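Local structure of esterase (Thermotoga maritima, 3DOH) at residues Q36-P40 / D41-V45; A246-K249 / I250-K253; Y258-E262 / N263-I267; E304-D308 / I309-V313; P320-P323 / V324-R328. The protein probably hydrolyses carboxylic esters, as a thermostable esterase that joins an immunoglobulin-like domain to an alpha/beta-hydrolase domain. All blocks are in the same frame, centred on the assembly; numbering follows the deposited sequence.

Interaction 1. Residues Q36-P40 / D41-V45; sequences QKLSP and DQFSV
D41 reaches back to S39: its OD2 takes a hydrogen bond from S39 OG at 2.8 Å, and the hydroxyl arrives well above the carboxylate plane, 55° out of it. A water gives a hydrogen to S39 OG and accepts a weak bond from D41 N, so it spans the same two residues, while D41 O accepts a hydrogen bond from K46 NZ of the second subunit. Q42 then bonds both backbone polar atoms of S39, its N and its O. Q42 N bonds S39 O at 3.0 Å, closing one short turn, while Q42 OE1 accepts from S39 N at 2.9 Å, with the donor above the amide plane. The side chain gets there because CG stands anti to the carbonyl carbon (chi1 -57°) and the chain beyond runs extended. In place of Q42, an alanine would probably leave S39 N without this acceptor, with only the backbone bond to S39 O remaining. F43 N makes a weak bond to P40 O at 3.3 Å, and the ring turns its edge to S39 O and, at CE2, to L38 CG (4.3 Å). This short 3-10 turn leads the chain into strand 43-48 of the Ig-like domain, where F43 packs on strands 19-29, 53-64 and 80-85.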
loop_
_atom_site.group_PDB
_atom_site.type_symbol
_atom_site.label_atom_id
_atom_site.label_comp_id
_atom_site.label_asym_id
_atom_site.label_seq_id
_atom_site.Cartn_x
_atom_site.Cartn_y
_atom_site.Cartn_z
ATOM N N GLN A 36 -28.327 11.212 15.550
ATOM C CA GLN A 36 -28.344 9.782 15.340
ATOM C C GLN A 36 -28.376 9.540 13.835
ATOM O O GLN A 36 -27.684 8.667 13.331
ATOM C CB GLN A 36 -29.555 9.201 16.089
ATOM C CG GLN A 36 -30.142 7.862 15.604
ATOM C CD GLN A 36 -31.671 7.790 15.845
ATOM O OE1 GLN A 36 -32.162 8.075 16.957
ATOM N NE2 GLN A 36 -32.428 7.435 14.791
ATOM N N LYS A 37 -29.137 10.369 13.118
ATOM C CA LYS A 37 -29.300 10.235 11.654
ATOM C C LYS A 37 -28.302 11.019 10.750
ATOM O O LYS A 37 -28.349 10.899 9.522
ATOM C CB LYS A 37 -30.771 10.511 11.247
ATOM C CG LYS A 37 -31.604 9.229 10.958
ATOM C CD LYS A 37 -32.825 9.504 10.054
ATOM C CE LYS A 37 -33.125 8.358 9.036
ATOM N NZ LYS A 37 -34.176 7.349 9.456
ATOM N N LEU A 38 -27.400 11.801 11.358
ATOM C CA LEU A 38 -26.394 12.586 10.632
ATOM C C LEU A 38 -25.174 11.732 10.288
ATOM O O LEU A 38 -24.899 10.728 10.955
ATOM C CB LEU A 38 -25.972 13.798 11.465
ATOM C CG LEU A 38 -26.683 15.154 11.347
ATOM C CD1 LEU A 38 -28.122 15.114 10.755
ATOM C CD2 LEU A 38 -26.675 15.826 12.707
ATOM N N SER A 39 -24.437 12.124 9.259
ATOM C CA SER A 39 -23.250 11.394 8.860
ATOM C C SER A 39 -22.305 12.376 8.151
ATOM O O SER A 39 -22.773 13.284 7.498
ATOM C CB SER A 39 -23.668 10.214 7.957
ATOM O OG SER A 39 -22.615 9.763 7.120
ATOM N N PRO A 40 -20.978 12.217 8.306
ATOM C CA PRO A 40 -19.972 13.140 7.718
ATOM C C PRO A 40 -20.148 13.486 6.244
ATOM O O PRO A 40 -19.875 14.603 5.832
ATOM C CB PRO A 40 -18.647 12.391 7.944
ATOM C CG PRO A 40 -18.898 11.657 9.225
ATOM C CD PRO A 40 -20.324 11.161 9.104
ATOM N N ASP A 41 -20.624 12.547 5.452
ATOM C CA ASP A 41 -20.768 12.794 4.015
ATOM C C ASP A 41 -21.973 13.654 3.626
ATOM O O ASP A 41 -22.304 13.761 2.440
ATOM C CB ASP A 41 -20.762 11.470 3.230
ATOM C CG ASP A 41 -21.950 10.549 3.577
ATOM O OD1 ASP A 41 -22.067 9.537 2.868
ATOM O OD2 ASP A 41 -22.770 10.818 4.508
ATOM N N GLN A 42 -22.643 14.243 4.609
ATOM C CA GLN A 42 -23.779 15.120 4.323
ATOM C C GLN A 42 -23.328 16.590 4.364
ATOM O O GLN A 42 -24.106 17.506 4.113
ATOM C CB GLN A 42 -24.912 14.910 5.311
ATOM C CG GLN A 42 -25.485 13.491 5.422
ATOM C CD GLN A 42 -26.522 13.410 6.531
ATOM O OE1 GLN A 42 -26.253 13.810 7.664
ATOM N NE2 GLN A 42 -27.717 12.930 6.210
ATOM N N PHE A 43 -22.059 16.808 4.671
ATOM C CA PHE A 43 -21.580 18.151 4.849
ATOM C C PHE A 43 -20.248 18.332 4.158
ATOM O O PHE A 43 -19.617 17.364 3.761
ATOM C CB PHE A 43 -21.410 18.392 6.333
ATOM C CG PHE A 43 -22.679 18.303 7.119
ATOM C CD1 PHE A 43 -23.401 19.451 7.419
ATOM C CD2 PHE A 43 -23.130 17.078 7.594
ATOM C CE1 PHE A 43 -24.564 19.390 8.171
ATOM C CE2 PHE A 43 -24.298 16.997 8.342
ATOM C CZ PHE A 43 -25.012 18.157 8.633
ATOM N N SER A 44 -19.815 19.567 4.044
ATOM C CA SER A 44 -18.518 19.855 3.491
ATOM C C SER A 44 -17.891 20.988 4.281
ATOM O O SER A 44 -18.599 21.914 4.719
ATOM C CB SER A 44 -18.689 20.310 2.076
ATOM O OG SER A 44 -17.434 20.539 1.509
ATOM N N VAL A 45 -16.582 20.952 4.488
ATOM C CA VAL A 45 -15.944 22.078 5.155
ATOM C C VAL A 45 -14.679 22.483 4.388
ATOM O O VAL A 45 -13.914 21.624 3.996
ATOM C CB VAL A 45 -15.651 21.729 6.629
ATOM C CG1 VAL A 45 -14.851 22.822 7.313
ATOM C CG2 VAL A 45 -16.945 21.505 7.400
HETATM O O HOH W 1 -19.865 9.537 5.975
#

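Interaction 2. Residues A246-K249 / I250-K253; sequences AVIK and IIRK
The guanidinium of R252 lies against I248, whose CG2 sits over one of its faces, nearer the rim than the centre, 3.7 Å from NH1. I248 CG2 points there because it is anti to the backbone N, with CG1 beside that N at chi1 -59°, while the R252 chain runs extended from CG to NE. An apolar cluster forms round I251, whose CD1 meets V247 CG1 at 4.2 Å and I248 CD1 at 4.3 Å. These spacings of three and four residues are set by the backbone: I251 N bonds V247 O at 2.9 Å, nearly in line with the carbonyl, and R252 N bonds I248 O at 3.1 Å in the carbonyl plane. I250 N to A246 O and K253 N to K249 O complete four successive alpha-helical bonds. All eight residues belong to helix 242-257, which packs against the central sheet of the alpha/beta-hydrolase domain. V247 touches W227 and P219, I250 and I251 rest on L217, and I250 also meets F149 and Y160, while I248 turns to F284 and F288. Farther out, K249 carries its extended chain to a salt bridge between NZ and D151 OD1.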
loop_
_atom_site.group_PDB
_atom_site.type_symbol
_atom_site.label_atom_id
_atom_site.label_comp_id
_atom_site.label_asym_id
_atom_site.label_seq_id
_atom_site.Cartn_x
_atom_site.Cartn_y
_atom_site.Cartn_z
ATOM N N ALA A 246 8.976 45.246 32.068
ATOM C CA ALA A 246 7.601 45.561 32.141
ATOM C C ALA A 246 6.859 44.360 32.801
ATOM O O ALA A 246 6.236 44.551 33.849
ATOM C CB ALA A 246 7.093 45.913 30.769
ATOM N N VAL A 247 6.976 43.130 32.256
ATOM C CA VAL A 247 6.338 41.916 32.845
ATOM C C VAL A 247 6.424 41.853 34.381
ATOM O O VAL A 247 5.454 41.543 35.072
ATOM C CB VAL A 247 6.937 40.618 32.253
ATOM C CG1 VAL A 247 6.394 39.372 32.951
ATOM C CG2 VAL A 247 6.701 40.562 30.765
ATOM N N ILE A 248 7.585 42.168 34.930
ATOM C CA ILE A 248 7.676 42.195 36.387
ATOM C C ILE A 248 6.665 43.148 37.038
ATOM O O ILE A 248 5.921 42.768 37.946
ATOM C CB ILE A 248 9.084 42.510 36.849
ATOM C CG1 ILE A 248 10.030 41.451 36.297
ATOM C CG2 ILE A 248 9.127 42.557 38.355
ATOM C CD1 ILE A 248 9.737 40.042 36.807
ATOM N N LYS A 249 6.631 44.378 36.541
ATOM C CA LYS A 249 5.729 45.399 37.063
ATOM C C LYS A 249 4.318 44.894 36.982
ATOM O O LYS A 249 3.512 45.150 37.843
ATOM C CB LYS A 249 5.880 46.702 36.274
ATOM C CG LYS A 249 7.193 47.411 36.526
ATOM C CD LYS A 249 7.424 48.483 35.495
ATOM C CE LYS A 249 8.815 49.096 35.684
ATOM N NZ LYS A 249 9.158 50.125 34.624
ATOM N N ILE A 250 4.028 44.119 35.952
ATOM C CA ILE A 250 2.679 43.600 35.816
ATOM C C ILE A 250 2.367 42.420 36.752
ATOM O O ILE A 250 1.227 42.314 37.240
ATOM C CB ILE A 250 2.229 43.512 34.322
ATOM C CG1 ILE A 250 1.398 42.306 33.997
ATOM C CG2 ILE A 250 3.420 43.555 33.333
ATOM C CD1 ILE A 250 1.357 42.231 32.491
ATOM N N ILE A 251 3.371 41.596 37.075
ATOM C CA ILE A 251 3.215 40.613 38.162
ATOM C C ILE A 251 2.784 41.337 39.445
ATOM O O ILE A 251 1.870 40.894 40.159
ATOM C CB ILE A 251 4.488 39.717 38.349
ATOM C CG1 ILE A 251 4.541 38.658 37.235
ATOM C CG2 ILE A 251 4.507 39.010 39.704
ATOM C CD1 ILE A 251 5.928 38.131 36.948
ATOM N N ARG A 252 3.407 42.490 39.698
ATOM C CA ARG A 252 3.108 43.280 40.915
ATOM C C ARG A 252 1.742 43.901 40.878
ATOM O O ARG A 252 1.100 43.971 41.912
ATOM C CB ARG A 252 4.161 44.336 41.203
ATOM C CG ARG A 252 5.538 43.740 41.216
ATOM C CD ARG A 252 6.563 44.662 41.885
ATOM N NE ARG A 252 7.707 43.875 42.351
ATOM C CZ ARG A 252 8.966 44.073 41.960
ATOM N NH1 ARG A 252 9.252 45.076 41.103
ATOM N NH2 ARG A 252 9.937 43.282 42.435
ATOM N N LYS A 253 1.288 44.328 39.703
ATOM C CA LYS A 253 -0.068 44.851 39.586
ATOM C C LYS A 253 -1.012 43.724 40.019
ATOM O O LYS A 253 -1.909 43.911 40.859
ATOM C CB LYS A 253 -0.386 45.337 38.163
ATOM C CG LYS A 253 -1.807 45.855 38.047
ATOM C CD LYS A 253 -2.382 46.198 36.614
ATOM C CE LYS A 253 -1.710 47.394 35.932
ATOM N NZ LYS A 253 -1.682 48.634 36.764
#

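Interaction 3. Residues Y258-E262 / N263-I267; sequences YNIDE and NRIYI
A type I beta turn from D261 to R264 joins the short strand 260-261 to strand 264-270, a parallel strand of the alpha/beta-hydrolase sheet that leads on to what is probably the nucleophile elbow. The bond closing it runs from R264 N to D261 O at 2.9 Å and is nearly straight, 169° at the hydrogen, though the donor lies above the carbonyl plane. D261 adds a side-chain contact: with CG anti to the backbone N (chi1 180°), its carboxylate swings over the turn and OD1 faces N263 N, in the manner of an Asx turn. The position of that nitrogen is less certain, so the bond is doubtful in detail. The other oxygen, OD2, lies at the edge of the R264 guanidinium, 4.1 Å from NE and too far for a salt bridge; the two planes stand almost perpendicular, 88° apart, and the attraction is probably only a general one between opposite charges. On the apolar side, I260 CG2 approaches I265 CG1 at 4.4 Å. Both residues pack on L255 of helix 242-257, the helix that precedes the turn in the chain. E262 has its polar partner elsewhere, in a salt bridge to K173, and backbone bonds to Y174 and L176 tie the two arms to strand 174-180. Bends at chi2 and chi3 of R264 bring its guanidinium round to Y266: NH1 donates to Y266 OH at 3.3 Å, with the hydroxyl close to the guanidinium plane.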
loop_
_atom_site.group_PDB
_atom_site.type_symbol
_atom_site.label_atom_id
_atom_site.label_comp_id
_atom_site.label_asym_id
_atom_site.label_seq_id
_atom_site.Cartn_x
_atom_site.Cartn_y
_atom_site.Cartn_z
ATOM N N TYR A 258 -5.210 41.005 42.972
ATOM C CA TYR A 258 -5.766 39.633 43.021
ATOM C C TYR A 258 -5.286 38.798 44.187
ATOM O O TYR A 258 -4.240 39.074 44.788
ATOM C CB TYR A 258 -5.491 38.879 41.710
ATOM C CG TYR A 258 -6.246 39.375 40.486
ATOM C CD1 TYR A 258 -7.627 39.101 40.312
ATOM C CD2 TYR A 258 -5.586 40.099 39.483
ATOM C CE1 TYR A 258 -8.328 39.555 39.165
ATOM C CE2 TYR A 258 -6.281 40.565 38.338
ATOM C CZ TYR A 258 -7.641 40.287 38.207
ATOM O OH TYR A 258 -8.286 40.734 37.106
ATOM N N ASN A 259 -6.065 37.756 44.490
ATOM C CA ASN A 259 -5.720 36.833 45.583
ATOM C C ASN A 259 -4.726 35.758 45.088
ATOM O O ASN A 259 -5.038 34.567 44.956
ATOM C CB ASN A 259 -6.980 36.267 46.266
ATOM C CG ASN A 259 -7.891 35.504 45.305
ATOM O OD1 ASN A 259 -8.036 35.874 44.130
ATOM N ND2 ASN A 259 -8.531 34.428 45.811
ATOM N N ILE A 260 -3.529 36.239 44.770
ATOM C CA ILE A 260 -2.467 35.433 44.219
ATOM C C ILE A 260 -1.527 35.206 45.383
ATOM O O ILE A 260 -1.460 36.047 46.298
ATOM C CB ILE A 260 -1.810 36.146 43.008
ATOM C CG1 ILE A 260 -2.814 36.162 41.813
ATOM C CG2 ILE A 260 -0.452 35.548 42.662
ATOM C CD1 ILE A 260 -2.416 37.051 40.620
ATOM N N ASP A 261 -0.866 34.044 45.386
ATOM C CA ASP A 261 0.013 33.631 46.473
ATOM C C ASP A 261 1.445 34.046 46.166
ATOM O O ASP A 261 2.078 33.455 45.296
ATOM C CB ASP A 261 -0.110 32.113 46.677
ATOM C CG ASP A 261 0.778 31.593 47.792
ATOM O OD1 ASP A 261 1.757 32.293 48.132
ATOM O OD2 ASP A 261 0.487 30.498 48.337
ATOM N N GLU A 262 1.946 35.074 46.857
ATOM C CA GLU A 262 3.335 35.542 46.655
ATOM C C GLU A 262 4.332 34.374 46.683
ATOM O O GLU A 262 5.429 34.485 46.151
ATOM C CB GLU A 262 3.806 36.581 47.716
ATOM C CG GLU A 262 2.727 37.398 48.444
ATOM C CD GLU A 262 1.925 36.594 49.496
ATOM O OE1 GLU A 262 0.701 36.335 49.277
ATOM O OE2 GLU A 262 2.532 36.221 50.544
ATOM N N ASN A 263 3.974 33.288 47.357
ATOM C CA ASN A 263 4.877 32.137 47.493
ATOM C C ASN A 263 4.882 31.095 46.368
ATOM O O ASN A 263 5.648 30.147 46.415
ATOM C CB ASN A 263 4.636 31.437 48.823
ATOM C CG ASN A 263 4.809 32.379 50.010
ATOM O OD1 ASN A 263 4.067 32.284 50.980
ATOM N ND2 ASN A 263 5.796 33.297 49.932
ATOM N N ARG A 264 4.021 31.288 45.374
ATOM C CA ARG A 264 3.893 30.334 44.280
ATOM C C ARG A 264 3.678 31.052 42.954
ATOM O O ARG A 264 2.716 30.776 42.238
ATOM C CB ARG A 264 2.740 29.365 44.547
ATOM C CG ARG A 264 2.780 28.715 45.921
ATOM C CD ARG A 264 2.374 27.252 45.852
ATOM N NE ARG A 264 0.989 27.048 46.263
ATOM C CZ ARG A 264 0.176 26.142 45.729
ATOM N NH1 ARG A 264 0.609 25.352 44.758
ATOM N NH2 ARG A 264 -1.071 26.027 46.167
ATOM N N ILE A 265 4.580 31.974 42.631
ATOM C CA ILE A 265 4.621 32.558 41.299
ATOM C C ILE A 265 5.663 31.758 40.509
ATOM O O ILE A 265 6.876 31.876 40.744
ATOM C CB ILE A 265 4.936 34.094 41.311
ATOM C CG1 ILE A 265 3.800 34.851 41.997
ATOM C CG2 ILE A 265 5.091 34.647 39.876
ATOM C CD1 ILE A 265 4.225 36.238 42.430
ATOM N N TYR A 266 5.176 30.915 39.617
ATOM C CA TYR A 266 6.006 30.033 38.839
ATOM C C TYR A 266 6.241 30.716 37.519
ATOM O O TYR A 266 5.545 31.652 37.154
ATOM C CB TYR A 266 5.257 28.756 38.621
ATOM C CG TYR A 266 4.764 28.077 39.907
ATOM C CD1 TYR A 266 5.633 27.810 40.954
ATOM C CD2 TYR A 266 3.437 27.635 40.044
ATOM C CE1 TYR A 266 5.199 27.168 42.105
ATOM C CE2 TYR A 266 3.002 26.982 41.199
ATOM C CZ TYR A 266 3.895 26.759 42.221
ATOM O OH TYR A 266 3.513 26.106 43.398
ATOM N N ILE A 267 7.242 30.276 36.787
ATOM C CA ILE A 267 7.536 30.903 35.503
ATOM C C ILE A 267 8.164 29.929 34.503
ATOM O O ILE A 267 9.079 29.189 34.859
ATOM C CB ILE A 267 8.451 32.147 35.669
ATOM C CG1 ILE A 267 8.653 32.857 34.324
ATOM C CG2 ILE A 267 9.776 31.768 36.349
ATOM C CD1 ILE A 267 8.990 34.332 34.484
#

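Interaction 4. Residues E304-D308 / I309-V313; sequences ERIKD and IPIWV
I306 joins the two segments through one backbone bond and two side-chain contacts. The polar link is I309 N to I306 O, 2.9 Å with 152° at the hydrogen; it closes a type I beta turn from I306 to I309, and the donor stands above the carbonyl plane, 51° out of it. The apolar contacts leave I306 by different branches. CG2 meets I309 CD1 at 3.9 Å, and CD1 at the end of the other branch meets I311 CD1 at 3.5 Å; in each pair the side chains cross at about a right angle. I306 has CG1 between the backbone N and the carbonyl carbon (chi1 53°), which sends CD1 to I311 and leaves CG2 for I309. Shortening I309 to an alanine removes the CD1 methyl that I306 CG2 rests on and would probably open a gap beside that branch. The turn brings the chain into strand 311-316, which lies between strands 290-294 and 341-346 in the parallel part of the alpha/beta-hydrolase sheet. I306 and I311 both pack on W278 of helix 272-283, and I306 also touches L334 of helix 325-336. K307 NZ and D308 OD2 form a long salt bridge of 4.0 Å; two further side chains bond backbone carbonyls, K340 NZ to D308 O and R305 NH1 to M282 O.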
loop_
_atom_site.group_PDB
_atom_site.type_symbol
_atom_site.label_atom_id
_atom_site.label_comp_id
_atom_site.label_asym_id
_atom_site.label_seq_id
_atom_site.Cartn_x
_atom_site.Cartn_y
_atom_site.Cartn_z
ATOM N N GLU A 304 24.329 31.282 41.293
ATOM C CA GLU A 304 24.426 31.242 42.734
ATOM C C GLU A 304 23.194 31.884 43.381
ATOM O O GLU A 304 22.754 31.443 44.429
ATOM C CB GLU A 304 25.738 31.921 43.177
ATOM C CG GLU A 304 26.132 31.637 44.633
ATOM C CD GLU A 304 26.584 30.191 44.886
ATOM O OE1 GLU A 304 27.527 29.743 44.207
ATOM O OE2 GLU A 304 26.007 29.517 45.770
ATOM N N ARG A 305 22.634 32.909 42.749
ATOM C CA ARG A 305 21.438 33.574 43.266
ATOM C C ARG A 305 20.213 32.674 43.178
ATOM O O ARG A 305 19.232 32.896 43.890
ATOM C CB ARG A 305 21.126 34.814 42.446
ATOM C CG ARG A 305 22.310 35.376 41.744
ATOM C CD ARG A 305 21.899 36.540 40.916
ATOM N NE ARG A 305 22.968 37.521 40.837
ATOM C CZ ARG A 305 22.826 38.727 40.305
ATOM N NH1 ARG A 305 21.666 39.105 39.789
ATOM N NH2 ARG A 305 23.852 39.551 40.279
ATOM N N ILE A 306 20.257 31.697 42.269
ATOM C CA ILE A 306 19.096 30.851 41.996
ATOM C C ILE A 306 19.288 29.481 42.633
ATOM O O ILE A 306 18.451 28.585 42.475
ATOM C CB ILE A 306 18.717 30.749 40.463
ATOM C CG1 ILE A 306 19.899 30.333 39.607
ATOM C CG2 ILE A 306 18.178 32.056 39.930
ATOM C CD1 ILE A 306 19.499 29.662 38.292
ATOM N N LYS A 307 20.383 29.351 43.383
ATOM C CA LYS A 307 20.727 28.107 44.044
ATOM C C LYS A 307 19.496 27.410 44.692
ATOM O O LYS A 307 19.379 26.197 44.659
ATOM C CB LYS A 307 21.861 28.351 45.057
ATOM C CG LYS A 307 22.141 27.160 46.024
ATOM C CD LYS A 307 23.559 27.138 46.591
ATOM C CE LYS A 307 23.867 28.328 47.514
ATOM N NZ LYS A 307 22.976 28.465 48.724
ATOM N N ASP A 308 18.572 28.179 45.256
ATOM C CA ASP A 308 17.451 27.611 46.008
ATOM C C ASP A 308 16.141 27.532 45.264
ATOM O O ASP A 308 15.182 27.024 45.836
ATOM C CB ASP A 308 17.166 28.405 47.285
ATOM C CG ASP A 308 18.250 28.274 48.315
ATOM O OD1 ASP A 308 18.153 29.018 49.327
ATOM O OD2 ASP A 308 19.190 27.448 48.127
ATOM N N ILE A 309 16.084 28.030 44.032
ATOM C CA ILE A 309 14.876 27.907 43.216
ATOM C C ILE A 309 14.772 26.545 42.503
ATOM O O ILE A 309 15.655 26.181 41.727
ATOM C CB ILE A 309 14.786 29.065 42.218
ATOM C CG1 ILE A 309 14.943 30.387 42.977
ATOM C CG2 ILE A 309 13.461 29.023 41.461
ATOM C CD1 ILE A 309 15.005 31.618 42.093
ATOM N N PRO A 310 13.721 25.752 42.795
ATOM C CA PRO A 310 13.521 24.510 41.988
ATOM C C PRO A 310 13.356 24.801 40.486
ATOM O O PRO A 310 12.545 25.638 40.095
ATOM C CB PRO A 310 12.235 23.886 42.574
ATOM C CG PRO A 310 12.117 24.488 44.000
ATOM C CD PRO A 310 12.715 25.896 43.870
ATOM N N ILE A 311 14.142 24.119 39.654
ATOM C CA ILE A 311 14.191 24.435 38.237
ATOM C C ILE A 311 14.210 23.136 37.462
ATOM O O ILE A 311 15.011 22.268 37.744
ATOM C CB ILE A 311 15.500 25.256 37.901
ATOM C CG1 ILE A 311 15.448 26.632 38.589
ATOM C CG2 ILE A 311 15.710 25.381 36.385
ATOM C CD1 ILE A 311 16.689 27.501 38.440
ATOM N N TRP A 312 13.350 22.991 36.459
ATOM C CA TRP A 312 13.397 21.796 35.627
ATOM C C TRP A 312 13.602 22.272 34.195
ATOM O O TRP A 312 12.705 22.836 33.569
ATOM C CB TRP A 312 12.140 20.955 35.807
ATOM C CG TRP A 312 12.178 19.632 35.132
ATOM C CD1 TRP A 312 12.994 19.261 34.112
ATOM C CD2 TRP A 312 11.320 18.506 35.384
ATOM N NE1 TRP A 312 12.721 17.968 33.725
ATOM C CE2 TRP A 312 11.699 17.482 34.494
ATOM C CE3 TRP A 312 10.274 18.263 36.285
ATOM C CZ2 TRP A 312 11.073 16.228 34.475
ATOM C CZ3 TRP A 312 9.642 17.012 36.268
ATOM C CH2 TRP A 312 10.043 16.017 35.368
ATOM N N VAL A 313 14.821 22.076 33.711
ATOM C CA VAL A 313 15.232 22.473 32.377
ATOM C C VAL A 313 14.879 21.391 31.324
ATOM O O VAL A 313 14.945 20.192 31.596
ATOM C CB VAL A 313 16.746 22.692 32.388
ATOM C CG1 VAL A 313 17.248 23.257 31.055
ATOM C CG2 VAL A 313 17.134 23.608 33.523
#

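Interaction 5. Residues P320-P323 / V324-R328; sequences PVVP and VENSR
P323 O is held by two donors of one residue, N326: the backbone N at 3.1 Å, arriving above the carbonyl plane, and, weakly, the side-chain ND2 at 3.4 Å. This pair of bonds marks the entry to helix 325-336 of the alpha/beta-hydrolase domain. The loop before it follows D319, the probable acid of a Ser-His-Asp triad; D319 OD1 accepts from V321 N and V322 N, which would help to fix that carboxylate, and P320 O bonds S72 OG of the third subunit. The P323 ring and the N326 side chain lie alongside each other and point the same way, with ND2 close to CG of the ring as well as to the carbonyl oxygen. V322 CG1 adds a loose contact with N326 CB at 4.3 Å, and both residues touch Y275 of helix 272-283; V322 also packs on H359. One residue on from P323, V324 O is gripped by S327 N at 2.9 Å and R328 N at 3.1 Å. V324 has CG1 between the backbone N and the carbonyl carbon (chi1 59°), which sets that methyl over one face of the R328 guanidinium, toward its rim, 3.6 Å above the plane; R328 NH2 forms a salt bridge to E345 OE2.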
loop_
_atom_site.group_PDB
_atom_site.type_symbol
_atom_site.label_atom_id
_atom_site.label_comp_id
_atom_site.label_asym_id
_atom_site.label_seq_id
_atom_site.Cartn_x
_atom_site.Cartn_y
_atom_site.Cartn_z
ATOM N N PRO A 320 18.575 22.652 16.370
ATOM C CA PRO A 320 19.455 23.336 15.431
ATOM C C PRO A 320 19.404 24.871 15.515
ATOM O O PRO A 320 20.165 25.553 14.814
ATOM C CB PRO A 320 18.900 22.901 14.082
ATOM C CG PRO A 320 17.440 22.815 14.313
ATOM C CD PRO A 320 17.266 22.354 15.759
ATOM N N VAL A 321 18.498 25.401 16.331
ATOM C CA VAL A 321 18.323 26.849 16.506
ATOM C C VAL A 321 19.064 27.328 17.780
ATOM O O VAL A 321 19.827 28.295 17.722
ATOM C CB VAL A 321 16.791 27.228 16.632
ATOM C CG1 VAL A 321 16.584 28.732 16.936
ATOM C CG2 VAL A 321 16.022 26.774 15.405
ATOM N N VAL A 322 18.810 26.642 18.907
ATOM C CA VAL A 322 19.391 26.967 20.184
ATOM C C VAL A 322 20.176 25.759 20.692
ATOM O O VAL A 322 19.593 24.799 21.187
ATOM C CB VAL A 322 18.311 27.330 21.217
ATOM C CG1 VAL A 322 18.936 27.503 22.616
ATOM C CG2 VAL A 322 17.517 28.614 20.789
ATOM N N PRO A 323 21.520 25.807 20.574
ATOM C CA PRO A 323 22.428 24.693 20.909
ATOM C C PRO A 323 22.052 24.134 22.277
ATOM O O PRO A 323 21.744 24.917 23.190
ATOM C CB PRO A 323 23.800 25.372 21.020
ATOM C CG PRO A 323 23.685 26.716 20.392
ATOM C CD PRO A 323 22.233 27.022 20.132
ATOM N N VAL A 324 22.049 22.812 22.435
ATOM C CA VAL A 324 21.582 22.205 23.697
ATOM C C VAL A 324 22.578 22.561 24.816
ATOM O O VAL A 324 22.232 22.574 26.022
ATOM C CB VAL A 324 21.399 20.664 23.543
ATOM C CG1 VAL A 324 22.729 19.981 23.141
ATOM C CG2 VAL A 324 20.826 20.016 24.797
ATOM N N GLU A 325 23.821 22.864 24.408
ATOM C CA GLU A 325 24.873 23.225 25.367
ATOM C C GLU A 325 24.432 24.414 26.245
ATOM O O GLU A 325 24.811 24.524 27.397
ATOM C CB GLU A 325 26.187 23.490 24.630
ATOM C CG GLU A 325 27.259 24.179 25.458
ATOM C CD GLU A 325 28.103 23.190 26.291
ATOM O OE1 GLU A 325 27.544 22.176 26.840
ATOM O OE2 GLU A 325 29.344 23.439 26.383
ATOM N N ASN A 326 23.612 25.292 25.682
ATOM C CA ASN A 326 23.008 26.358 26.417
ATOM C C ASN A 326 22.280 25.923 27.701
ATOM O O ASN A 326 22.384 26.594 28.720
ATOM C CB ASN A 326 22.058 27.075 25.492
ATOM C CG ASN A 326 22.718 28.196 24.734
ATOM O OD1 ASN A 326 22.727 29.319 25.205
ATOM N ND2 ASN A 326 23.250 27.915 23.564
ATOM N N SER A 327 21.540 24.817 27.665
ATOM C CA SER A 327 20.916 24.283 28.887
ATOM C C SER A 327 21.917 23.497 29.726
ATOM O O SER A 327 21.984 23.682 30.944
ATOM C CB SER A 327 19.739 23.372 28.564
ATOM O OG SER A 327 18.642 24.151 28.211
ATOM N N ARG A 328 22.691 22.638 29.071
ATOM C CA ARG A 328 23.717 21.840 29.771
ATOM C C ARG A 328 24.625 22.651 30.658
ATOM O O ARG A 328 24.925 22.218 31.786
ATOM C CB ARG A 328 24.585 21.017 28.826
ATOM C CG ARG A 328 23.869 19.893 28.208
ATOM C CD ARG A 328 24.649 19.421 27.107
ATOM N NE ARG A 328 23.983 18.376 26.366
ATOM C CZ ARG A 328 24.564 17.664 25.411
ATOM N NH1 ARG A 328 25.843 17.871 25.119
ATOM N NH2 ARG A 328 23.865 16.752 24.748
#

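Overall arrangement
Interaction 1 stands apart in the Ig-like domain, its centre 47 to 54 Å from the other four, which share the hydrolase domain. Interactions 2 and 4 are largely buried, and their side-chain contacts are mainly aliphatic, isoleucine on isoleucine in 4 and isoleucine with valine and an arginine face in 2, whereas 1, 3 and 5 are partly buried and add side-chain polar bonds to turns or a helix start. Interactions 2 and 3 meet where I251 CG2 packs on I265 CD1 at 3.9 Å, helix against strand; 4 and 5 meet at V313 CG1 and S327 OG, 3.3 Å apart. Interactions 3 and 4 lead into two parallel strands of one sheet. Contacts with other subunits occur at 1 and 5.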